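Local coordinates for protein alpha-/beta-galactoside alpha-2,3-sialyltransferase (Photobacterium phosphoreum, PDB 2ZWI) that probably transfers sialic acid from a CMP-linked donor onto galactosides through an alpha-2,3 linkage, as a GT-B-type glycosyltransferase, at residues Thr4-Val9 with Lys76-Gly81; Glu104-Phe109 with Leu165-Tyr170; Glu60-Leu65 with Val90-Ser95; Asn29-Ile34 with Asn51-Lys56. All coordinates share one frame; numbering follows the deposited sequence. Where two conformers were deposited one is given.

All four contacts belong to one parallel sheet and one helical layer packed on it. Contact 1 is the most buried: it joins the central strands 3-10 and 74-82, with an aliphatic face under the helices and a polar face bearing Y8, N80 and E6. Contact 2 joins 104-110, the neighbour of 74-82, to 168-172, and contact 4 extends the sheet the other way, from 31-36 to the outermost strand 52-54; both are only partly buried. Contact 3 differs in kind: helices 58-70 and 86-98 meet without hydrogen bonds, above the V7 and I79 face of contact 1. Contacts 2 and 4 do not touch; contact 1 lies between them.

Contact 1 of 4, residues Thr4-Val9 with Lys76-Gly81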
# COMPACT_ATOMS: atom_id res chain seq x y z
N THR A 4 -4.72 -17.66 -20.22
CA THR A 4 -4.24 -16.45 -19.59
C THR A 4 -3.42 -16.78 -18.35
O THR A 4 -3.81 -17.59 -17.52
CB THR A 4 -5.37 -15.41 -19.29
OG1 THR A 4 -5.03 -14.64 -18.14
CG2 THR A 4 -6.70 -16.09 -19.07
N ILE A 5 -2.24 -16.17 -18.28
CA ILE A 5 -1.36 -16.29 -17.13
C ILE A 5 -1.46 -15.00 -16.33
O ILE A 5 -1.39 -13.92 -16.90
CB ILE A 5 0.11 -16.53 -17.57
CG1 ILE A 5 0.25 -17.86 -18.31
CG2 ILE A 5 1.08 -16.49 -16.38
CD1 ILE A 5 1.60 -18.02 -18.95
N GLU A 6 -1.60 -15.12 -15.01
CA GLU A 6 -1.63 -13.98 -14.10
C GLU A 6 -0.31 -13.88 -13.34
O GLU A 6 0.12 -14.84 -12.70
CB GLU A 6 -2.81 -14.12 -13.12
CG GLU A 6 -4.17 -14.18 -13.79
CD GLU A 6 -5.31 -14.55 -12.83
OE1 GLU A 6 -5.15 -14.41 -11.59
OE2 GLU A 6 -6.37 -14.99 -13.32
N VAL A 7 0.32 -12.71 -13.42
CA VAL A 7 1.62 -12.47 -12.78
C VAL A 7 1.39 -11.53 -11.60
O VAL A 7 0.71 -10.51 -11.74
CB VAL A 7 2.64 -11.84 -13.76
CG1 VAL A 7 3.90 -11.38 -13.04
CG2 VAL A 7 3.00 -12.82 -14.87
N TYR A 8 1.97 -11.87 -10.45
CA TYR A 8 1.82 -11.08 -9.23
C TYR A 8 3.20 -10.76 -8.65
O TYR A 8 3.93 -11.67 -8.26
CB TYR A 8 0.97 -11.86 -8.20
CG TYR A 8 -0.47 -12.04 -8.64
CD1 TYR A 8 -1.42 -11.05 -8.39
CD2 TYR A 8 -0.88 -13.19 -9.31
CE1 TYR A 8 -2.74 -11.20 -8.80
CE2 TYR A 8 -2.21 -13.35 -9.72
CZ TYR A 8 -3.13 -12.35 -9.47
OH TYR A 8 -4.44 -12.49 -9.86
N VAL A 9 3.54 -9.47 -8.60
CA VAL A 9 4.82 -9.02 -8.06
C VAL A 9 4.65 -7.83 -7.11
O VAL A 9 3.74 -7.00 -7.29
CB VAL A 9 5.86 -8.69 -9.16
CG1 VAL A 9 6.34 -9.96 -9.89
CG2 VAL A 9 5.30 -7.67 -10.17
N LYS A 76 -2.96 -14.31 -23.25
CA LYS A 76 -2.86 -13.07 -22.47
C LYS A 76 -2.03 -13.24 -21.19
O LYS A 76 -2.05 -14.29 -20.57
CB LYS A 76 -4.27 -12.56 -22.13
CG LYS A 76 -4.34 -11.41 -21.12
CD LYS A 76 -5.74 -10.82 -20.99
CE LYS A 76 -6.69 -11.75 -20.24
NZ LYS A 76 -8.09 -11.21 -20.19
N VAL A 77 -1.32 -12.18 -20.81
CA VAL A 77 -0.67 -12.09 -19.50
C VAL A 77 -1.23 -10.85 -18.78
O VAL A 77 -1.21 -9.73 -19.32
CB VAL A 77 0.89 -12.01 -19.61
CG1 VAL A 77 1.54 -11.84 -18.23
CG2 VAL A 77 1.44 -13.25 -20.31
N ILE A 78 -1.77 -11.06 -17.59
CA ILE A 78 -2.15 -9.97 -16.71
C ILE A 78 -1.03 -9.80 -15.68
O ILE A 78 -0.74 -10.73 -14.94
CB ILE A 78 -3.52 -10.21 -16.01
CG1 ILE A 78 -4.60 -10.61 -17.04
CG2 ILE A 78 -3.96 -8.96 -15.25
CD1 ILE A 78 -5.93 -10.99 -16.42
N ILE A 79 -0.40 -8.63 -15.67
CA ILE A 79 0.65 -8.35 -14.71
C ILE A 79 0.11 -7.45 -13.59
O ILE A 79 -0.43 -6.38 -13.85
CB ILE A 79 1.90 -7.69 -15.35
CG1 ILE A 79 2.33 -8.42 -16.64
CG2 ILE A 79 3.07 -7.66 -14.35
CD1 ILE A 79 3.23 -7.59 -17.54
N ASN A 80 0.26 -7.92 -12.35
CA ASN A 80 -0.18 -7.21 -11.17
C ASN A 80 1.05 -6.78 -10.38
O ASN A 80 1.85 -7.63 -9.96
CB ASN A 80 -1.12 -8.10 -10.35
CG ASN A 80 -2.29 -8.65 -11.18
OD1 ASN A 80 -2.19 -9.68 -11.85
ND2 ASN A 80 -3.41 -7.96 -11.11
N GLY A 81 1.22 -5.48 -10.18
CA GLY A 81 2.45 -4.93 -9.61
C GLY A 81 2.27 -3.79 -8.63
O GLY A 81 1.16 -3.49 -8.19
O HOH W 1 -4.79 -10.74 -12.46
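V7 sits at the middle of the backbone ladder between 4-9 and 76-81: its N donates to I78 O at 2.7 Å, nearly straight at 175°, and its O accepts from N80 N. I5 works in the same way two residues earlier, giving its N-H to K76 O and receiving that of I78, and V9 N closes the series on N80 O. Beyond the backbone, N80 lays its amide nearly parallel over one face of the Y8 ring, the planes only 9° apart, with OD1 offset toward the rim and 3.5 Å from Y8 CE1. A chi1 of -54°, which sets CG opposite the carbonyl carbon, brings the amide there. A water donates to N80 OD1 and Y8 OH, while Y8 OH gives its own proton to E6 OE1 at 2.7 Å; the other carboxylate oxygen of E6 is held by N30 and S28. Tyrosine and asparagine suit this face because each offers a flat surface and a polar end. On the other face beta-branched residues fill the space compactly: V7 sends CG2 to V77 CG1 at 3.8 Å and CG1 to I79 CG2 at 4.0 Å. That aliphatic face is covered by L61 and L65 of helix 58-70 and by I92 and I93 of helix 86-98, while strands 31-36 and 104-110 flank the pair in the parallel sheet.

Contact 2 of 4, residues Glu104-Phe109 with Leu165-Tyr170; sequences EIELNF and LYPTTY
I105 meets the Y166 ring where the chain of 165-170 is still a loop: I105 CB lies 3.8 Å from Y166 CD2, and the phenol oxygen beyond is hydrogen-bonded to E97. E106, at the more open face, lays the methylene CG across P167 CB at about a right angle, which lets a charged residue give carbon to the contact. L107 begins the regular pairing, its N donating to P167 O and its O accepting from T169 N, both at 2.8 Å. Leucine suits this buried, helix-facing side, where L107 CD1 touches both T168 OG1 (3.5 Å) and Y166 CB. T168 serves twice, its hydroxyl turned back to Y166 O from above the carbonyl plane and its methyl CG2 set at the edge of the F109 ring. In-register parallel pairing, with strands 104-110 and 168-172 side by side, carries on the open-twisted sheet of a Rossmann-like domain, as expected for a GT-B enzyme. N108 stands alongside T169 and points the same way, with ND2 3.5 Å from T169 CB. F109 N bonds T169 O at 2.9 Å. The apolar F109 ring, buried on the side of L107, runs beside that of Y170 with planes 15° apart but slid so far that they barely overlap, centroids 5.3 Å apart; a chi1 near -72° in both gives this common direction. Y170 OH is hydrogen-bonded to I159 and F162.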
# COMPACT_ATOMS: atom_id res chain seq x y z
N GLU A 104 -1.17 -10.73 -25.61
CA GLU A 104 -1.92 -9.60 -25.06
C GLU A 104 -1.40 -9.33 -23.66
O GLU A 104 -1.15 -10.26 -22.91
CB GLU A 104 -3.41 -9.90 -25.03
CG GLU A 104 -4.06 -9.92 -26.41
CD GLU A 104 -5.49 -10.44 -26.41
OE1 GLU A 104 -6.14 -10.41 -25.34
OE2 GLU A 104 -5.97 -10.87 -27.49
N ILE A 105 -1.19 -8.05 -23.33
CA ILE A 105 -0.76 -7.67 -21.97
C ILE A 105 -1.74 -6.69 -21.35
O ILE A 105 -2.11 -5.70 -21.97
CB ILE A 105 0.66 -7.04 -21.96
CG1 ILE A 105 1.71 -8.06 -22.41
CG2 ILE A 105 1.01 -6.52 -20.55
CD1 ILE A 105 3.01 -7.43 -22.93
N GLU A 106 -2.16 -6.98 -20.12
CA GLU A 106 -3.01 -6.09 -19.34
C GLU A 106 -2.36 -5.86 -17.98
O GLU A 106 -1.69 -6.75 -17.45
CB GLU A 106 -4.41 -6.69 -19.17
CG GLU A 106 -5.15 -6.77 -20.50
CD GLU A 106 -6.58 -7.26 -20.38
OE1 GLU A 106 -7.22 -7.48 -21.43
OE2 GLU A 106 -7.06 -7.42 -19.23
N LEU A 107 -2.57 -4.68 -17.42
CA LEU A 107 -1.82 -4.25 -16.22
C LEU A 107 -2.74 -3.83 -15.09
O LEU A 107 -3.73 -3.14 -15.31
CB LEU A 107 -0.89 -3.08 -16.55
CG LEU A 107 0.08 -3.24 -17.73
CD1 LEU A 107 0.79 -1.94 -18.02
CD2 LEU A 107 1.10 -4.37 -17.47
N ASN A 108 -2.40 -4.26 -13.88
CA ASN A 108 -3.00 -3.76 -12.65
C ASN A 108 -1.89 -3.26 -11.73
O ASN A 108 -1.06 -4.06 -11.27
CB ASN A 108 -3.79 -4.88 -11.94
CG ASN A 108 -4.98 -5.36 -12.75
OD1 ASN A 108 -5.00 -6.49 -13.25
ND2 ASN A 108 -5.98 -4.51 -12.90
N PHE A 109 -1.86 -1.95 -11.48
CA PHE A 109 -0.90 -1.34 -10.56
C PHE A 109 -1.57 -0.99 -9.21
O PHE A 109 -2.62 -0.36 -9.18
CB PHE A 109 -0.29 -0.06 -11.15
CG PHE A 109 0.68 -0.28 -12.27
CD1 PHE A 109 2.02 -0.60 -12.01
CD2 PHE A 109 0.28 -0.15 -13.60
CE1 PHE A 109 2.94 -0.81 -13.05
CE2 PHE A 109 1.19 -0.34 -14.65
CZ PHE A 109 2.52 -0.67 -14.37
N LEU A 165 -0.33 2.88 -23.15
CA LEU A 165 0.31 1.79 -23.89
C LEU A 165 -0.43 0.47 -23.84
O LEU A 165 -0.41 -0.29 -24.82
CB LEU A 165 1.75 1.57 -23.41
CG LEU A 165 2.89 2.53 -23.77
CD1 LEU A 165 2.93 2.79 -25.27
CD2 LEU A 165 2.77 3.82 -23.00
N TYR A 166 -1.04 0.17 -22.69
CA TYR A 166 -1.69 -1.10 -22.45
C TYR A 166 -3.00 -0.89 -21.68
O TYR A 166 -3.14 0.12 -20.98
CB TYR A 166 -0.78 -2.03 -21.62
CG TYR A 166 0.56 -2.32 -22.27
CD1 TYR A 166 1.67 -1.51 -22.02
CD2 TYR A 166 0.71 -3.40 -23.14
CE1 TYR A 166 2.90 -1.77 -22.63
CE2 TYR A 166 1.94 -3.67 -23.76
CZ TYR A 166 3.03 -2.84 -23.49
OH TYR A 166 4.24 -3.09 -24.09
N PRO A 167 -3.96 -1.83 -21.82
CA PRO A 167 -5.09 -1.83 -20.89
C PRO A 167 -4.55 -1.90 -19.46
O PRO A 167 -3.86 -2.86 -19.10
CB PRO A 167 -5.85 -3.11 -21.25
CG PRO A 167 -5.49 -3.37 -22.69
CD PRO A 167 -4.04 -2.92 -22.81
N THR A 168 -4.84 -0.85 -18.68
CA THR A 168 -4.25 -0.66 -17.35
C THR A 168 -5.31 -0.20 -16.36
O THR A 168 -6.13 0.68 -16.66
CB THR A 168 -3.13 0.42 -17.37
OG1 THR A 168 -2.11 0.04 -18.29
CG2 THR A 168 -2.51 0.60 -16.02
N THR A 169 -5.29 -0.81 -15.18
CA THR A 169 -6.05 -0.29 -14.04
C THR A 169 -5.10 0.12 -12.91
O THR A 169 -4.16 -0.60 -12.58
CB THR A 169 -7.11 -1.30 -13.55
OG1 THR A 169 -8.09 -1.50 -14.59
CG2 THR A 169 -7.82 -0.79 -12.30
N TYR A 170 -5.34 1.32 -12.36
CA TYR A 170 -4.60 1.80 -11.18
C TYR A 170 -5.48 1.65 -9.96
O TYR A 170 -6.49 2.36 -9.81
CB TYR A 170 -4.16 3.25 -11.35
CG TYR A 170 -3.03 3.38 -12.34
CD1 TYR A 170 -1.72 3.06 -11.96
CD2 TYR A 170 -3.26 3.79 -13.65
CE1 TYR A 170 -0.69 3.14 -12.85
CE2 TYR A 170 -2.21 3.88 -14.57
CZ TYR A 170 -0.93 3.55 -14.15
OH TYR A 170 0.14 3.63 -15.00
O HOH W 2 -6.63 -3.71 -16.71

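Contact 3 of 4, residues Glu60-Leu65 with Val90-Ser95; sequences ELIKSL and VNIIKS
This is apolar packing between two neighbouring helices, 58-70 and 86-98, which lie on the same face of the parallel sheet and flank strand 74-82 in sequence. The short segments run in nearly the same direction, their axes 10.4 Å apart and crossing at -28°. I62 is the largest single contributor, closely followed by I92 across from it. Its gamma branches divide the work: I62 CG1 meets I92 CG1 at 4.0 Å, CG2 faces S95, and CD1 reaches on to N91 O. Holding CG1 opposite the carbonyl carbon (chi1 -78°) is what spreads these branches over both partners. L65, one turn later, crosses I92 at about a right angle, its CD1 3.8 Å from I92 CG2. Nearer the sheet, L65 lies on V77, I92 on I79 and L61 on V7, so the leucines and isoleucines serve helix and strand together. Serine is short enough to sit against I62 CG2. In the conformer described, one of two, S95 OG lies 3.5 Å from that methyl and donates to N91 O at 2.8 Å, an oxygen that also accepts from S95 N. With no hydrogen bond between the helices, their cohesion here rests on shape and burial of carbon.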
# COMPACT_ATOMS: atom_id res chain seq x y z
N GLU A 60 13.87 -15.29 -12.06
CA GLU A 60 13.35 -16.67 -12.10
C GLU A 60 11.92 -16.72 -12.63
O GLU A 60 11.58 -17.59 -13.42
CB GLU A 60 13.41 -17.38 -10.74
CG GLU A 60 14.82 -17.81 -10.28
CD GLU A 60 15.63 -18.57 -11.33
OE1 GLU A 60 16.83 -18.23 -11.49
OE2 GLU A 60 15.10 -19.50 -11.99
N LEU A 61 11.09 -15.78 -12.19
CA LEU A 61 9.69 -15.71 -12.64
C LEU A 61 9.63 -15.50 -14.15
O LEU A 61 8.86 -16.16 -14.86
CB LEU A 61 8.91 -14.63 -11.88
CG LEU A 61 7.42 -14.46 -12.23
CD1 LEU A 61 6.63 -13.93 -11.03
CD2 LEU A 61 7.23 -13.55 -13.44
N ILE A 62 10.45 -14.57 -14.63
CA ILE A 62 10.51 -14.23 -16.05
C ILE A 62 10.92 -15.44 -16.91
O ILE A 62 10.35 -15.67 -17.98
CB ILE A 62 11.43 -13.01 -16.28
CG1 ILE A 62 10.69 -11.72 -15.91
CG2 ILE A 62 11.94 -12.97 -17.71
CD1 ILE A 62 11.58 -10.54 -15.61
N LYS A 63 11.88 -16.22 -16.43
CA LYS A 63 12.33 -17.45 -17.09
C LYS A 63 11.18 -18.45 -17.31
O LYS A 63 11.03 -19.01 -18.40
CB LYS A 63 13.46 -18.09 -16.28
CG LYS A 63 14.05 -19.36 -16.88
CD LYS A 63 15.32 -19.08 -17.69
CE LYS A 63 15.81 -20.35 -18.39
NZ LYS A 63 16.10 -21.48 -17.43
N SER A 64 10.37 -18.67 -16.27
CA SER A 64 9.21 -19.56 -16.35
C SER A 64 8.08 -18.96 -17.20
O SER A 64 7.40 -19.70 -17.92
CB SER A 64 8.66 -19.88 -14.97
OG SER A 64 9.53 -20.75 -14.27
N LEU A 65 7.89 -17.65 -17.10
CA LEU A 65 6.91 -16.94 -17.92
C LEU A 65 7.23 -17.17 -19.40
O LEU A 65 6.38 -17.60 -20.17
CB LEU A 65 6.94 -15.44 -17.62
CG LEU A 65 5.65 -14.61 -17.70
CD1 LEU A 65 5.97 -13.15 -18.03
CD2 LEU A 65 4.61 -15.18 -18.65
N VAL A 90 7.80 -3.16 -15.95
CA VAL A 90 8.53 -2.80 -17.18
C VAL A 90 9.40 -3.96 -17.70
O VAL A 90 9.36 -4.33 -18.88
CB VAL A 90 9.40 -1.53 -17.00
CG1 VAL A 90 10.33 -1.32 -18.21
CG2 VAL A 90 8.53 -0.29 -16.80
N ASN A 91 10.19 -4.55 -16.80
CA ASN A 91 11.09 -5.65 -17.16
C ASN A 91 10.35 -6.94 -17.53
O ASN A 91 10.82 -7.72 -18.36
CB ASN A 91 12.11 -5.88 -16.06
CG ASN A 91 13.29 -4.93 -16.15
OD1 ASN A 91 14.23 -5.17 -16.92
ND2 ASN A 91 13.24 -3.84 -15.38
N ILE A 92 9.18 -7.16 -16.92
CA ILE A 92 8.31 -8.26 -17.31
C ILE A 92 7.73 -8.01 -18.71
O ILE A 92 7.78 -8.89 -19.58
CB ILE A 92 7.22 -8.56 -16.24
CG1 ILE A 92 7.87 -9.06 -14.94
CG2 ILE A 92 6.21 -9.61 -16.77
CD1 ILE A 92 7.02 -8.86 -13.65
N ILE A 93 7.21 -6.80 -18.95
CA ILE A 93 6.71 -6.43 -20.29
C ILE A 93 7.79 -6.56 -21.37
O ILE A 93 7.55 -7.13 -22.45
CB ILE A 93 6.12 -4.99 -20.33
CG1 ILE A 93 4.90 -4.85 -19.40
CG2 ILE A 93 5.71 -4.63 -21.76
CD1 ILE A 93 4.43 -3.37 -19.17
N LYS A 94 8.97 -6.00 -21.10
CA LYS A 94 10.14 -6.12 -21.96
C LYS A 94 10.39 -7.58 -22.40
O LYS A 94 10.56 -7.85 -23.59
CB LYS A 94 11.36 -5.53 -21.23
CG LYS A 94 12.70 -5.54 -21.99
CD LYS A 94 13.52 -4.29 -21.60
CE LYS A 94 14.58 -4.56 -20.54
NZ LYS A 94 15.97 -4.34 -21.12
N SER A 95 10.37 -8.50 -21.44
CA SER A 95 10.66 -9.91 -21.71
C SER A 95 9.58 -10.57 -22.59
O SER A 95 9.91 -11.31 -23.52
CB SER A 95 10.83 -10.68 -20.40
OG SER A 95 11.80 -10.06 -19.57

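Contact 4 of 4, residues Asn29-Ile34 with Asn51-Lys56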
# COMPACT_ATOMS: atom_id res chain seq x y z
N ASN A 29 -9.13 -19.96 -12.13
CA ASN A 29 -8.23 -21.11 -12.31
C ASN A 29 -7.09 -20.87 -13.30
O ASN A 29 -6.42 -21.81 -13.72
CB ASN A 29 -9.03 -22.35 -12.71
CG ASN A 29 -9.96 -22.07 -13.86
OD1 ASN A 29 -9.59 -21.40 -14.84
ND2 ASN A 29 -11.19 -22.59 -13.77
N ASN A 30 -6.87 -19.61 -13.68
CA ASN A 30 -5.70 -19.29 -14.50
C ASN A 30 -4.42 -19.61 -13.74
O ASN A 30 -4.38 -19.48 -12.52
CB ASN A 30 -5.68 -17.80 -14.86
CG ASN A 30 -6.87 -17.39 -15.68
OD1 ASN A 30 -7.28 -18.09 -16.59
ND2 ASN A 30 -7.44 -16.24 -15.34
N LYS A 31 -3.39 -20.04 -14.48
CA LYS A 31 -2.08 -20.25 -13.88
C LYS A 31 -1.56 -18.92 -13.34
O LYS A 31 -1.71 -17.88 -13.99
CB LYS A 31 -1.10 -20.85 -14.90
CG LYS A 31 0.32 -21.11 -14.36
CD LYS A 31 0.38 -22.35 -13.46
CE LYS A 31 1.75 -22.53 -12.83
NZ LYS A 31 2.14 -21.39 -11.96
N LYS A 32 -0.99 -18.95 -12.14
CA LYS A 32 -0.47 -17.73 -11.52
C LYS A 32 1.02 -17.87 -11.22
O LYS A 32 1.46 -18.91 -10.72
CB LYS A 32 -1.25 -17.43 -10.24
CG LYS A 32 -2.75 -17.19 -10.49
CD LYS A 32 -3.53 -17.09 -9.20
CE LYS A 32 -5.04 -17.11 -9.47
NZ LYS A 32 -5.52 -18.43 -9.99
N LEU A 33 1.78 -16.84 -11.55
CA LEU A 33 3.21 -16.75 -11.25
C LEU A 33 3.42 -15.61 -10.25
O LEU A 33 3.05 -14.46 -10.52
CB LEU A 33 4.02 -16.51 -12.53
CG LEU A 33 3.73 -17.43 -13.72
CD1 LEU A 33 4.56 -17.02 -14.91
CD2 LEU A 33 3.97 -18.89 -13.37
N ILE A 34 3.98 -15.94 -9.09
CA ILE A 34 3.98 -15.03 -7.94
C ILE A 34 5.40 -14.78 -7.40
O ILE A 34 6.18 -15.71 -7.21
CB ILE A 34 3.08 -15.58 -6.80
CG1 ILE A 34 1.64 -15.83 -7.29
CG2 ILE A 34 3.07 -14.63 -5.62
CD1 ILE A 34 0.78 -16.57 -6.27
N ASN A 51 -3.62 -22.53 -8.15
CA ASN A 51 -2.89 -22.85 -9.39
C ASN A 51 -1.67 -21.94 -9.55
O ASN A 51 -1.38 -21.43 -10.65
CB ASN A 51 -3.82 -22.76 -10.62
CG ASN A 51 -3.26 -23.49 -11.83
OD1 ASN A 51 -2.29 -24.25 -11.72
ND2 ASN A 51 -3.87 -23.26 -12.99
N GLY A 52 -0.93 -21.75 -8.46
CA GLY A 52 0.18 -20.82 -8.47
C GLY A 52 1.53 -21.48 -8.35
O GLY A 52 1.65 -22.60 -7.83
N SER A 53 2.54 -20.76 -8.83
CA SER A 53 3.95 -21.05 -8.55
C SER A 53 4.57 -19.80 -7.93
O SER A 53 4.28 -18.68 -8.36
CB SER A 53 4.71 -21.40 -9.83
OG SER A 53 4.19 -22.58 -10.42
N PHE A 54 5.41 -20.01 -6.92
CA PHE A 54 6.13 -18.93 -6.28
C PHE A 54 7.59 -18.91 -6.72
O PHE A 54 8.23 -19.96 -6.84
CB PHE A 54 6.05 -19.04 -4.75
CG PHE A 54 6.50 -17.79 -4.05
CD1 PHE A 54 5.63 -16.72 -3.88
CD2 PHE A 54 7.81 -17.67 -3.59
CE1 PHE A 54 6.05 -15.54 -3.27
CE2 PHE A 54 8.24 -16.50 -2.95
CZ PHE A 54 7.37 -15.44 -2.80
N PHE A 55 8.09 -17.70 -6.94
CA PHE A 55 9.46 -17.47 -7.37
C PHE A 55 10.11 -16.51 -6.39
O PHE A 55 9.51 -15.50 -6.01
CB PHE A 55 9.46 -16.90 -8.79
CG PHE A 55 8.82 -17.81 -9.79
CD1 PHE A 55 9.56 -18.79 -10.43
CD2 PHE A 55 7.46 -17.73 -10.05
CE1 PHE A 55 8.96 -19.65 -11.34
CE2 PHE A 55 6.85 -18.58 -10.94
CZ PHE A 55 7.61 -19.55 -11.59
N LYS A 56 11.32 -16.85 -5.96
CA LYS A 56 12.04 -16.04 -4.98
C LYS A 56 12.52 -14.71 -5.55
O LYS A 56 12.74 -13.76 -4.81
CB LYS A 56 13.23 -16.81 -4.39
CG LYS A 56 12.85 -17.92 -3.43
CD LYS A 56 13.94 -18.98 -3.40
CE LYS A 56 13.66 -20.07 -2.38
NZ LYS A 56 14.09 -19.65 -1.02
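K31 leans over to the strand 52-54 side, and its length is used from base to tip. CB lies 4.1 Å from N51 ND2; CG and CD pass N51 O, with CD 3.4 Å from it and also near N51 OD1; CE approaches S53 OG, and NZ ends the run with a hydrogen bond to S53 OG at 2.8 Å. Bends at chi2 (75°) and chi4 (61°) of K31 curl the chain back, and NZ also makes a weak bond to K32 O. This is the path in the conformer described, one of two modelled, so the ammonium bond is probably not permanent. Lysine suits this spot because its methylenes can pack while its ammonium meets a hydroxyl. Across from it, N51 ND2 donates to N29 O at 3.0 Å, from above that carbonyl plane, and N51 O accepts from K32 N. Further along, S53 N bonds K32 O, I34 N bonds S53 O and F55 N bonds I34 O. I34 O also lies over one face of the F54 ring, whose CD1 is 3.7 Å from I34 CG2, and F55 turns its ring edge toward L33 CD2. N51, with positive phi, is the C-prime residue of a Schellman motif closing helix 44-50, and asparagine tolerates that backbone well. Strand 31-36, helix 44-50 and strand 52-54 thus form the beta-alpha-beta unit at the margin of this parallel sheet.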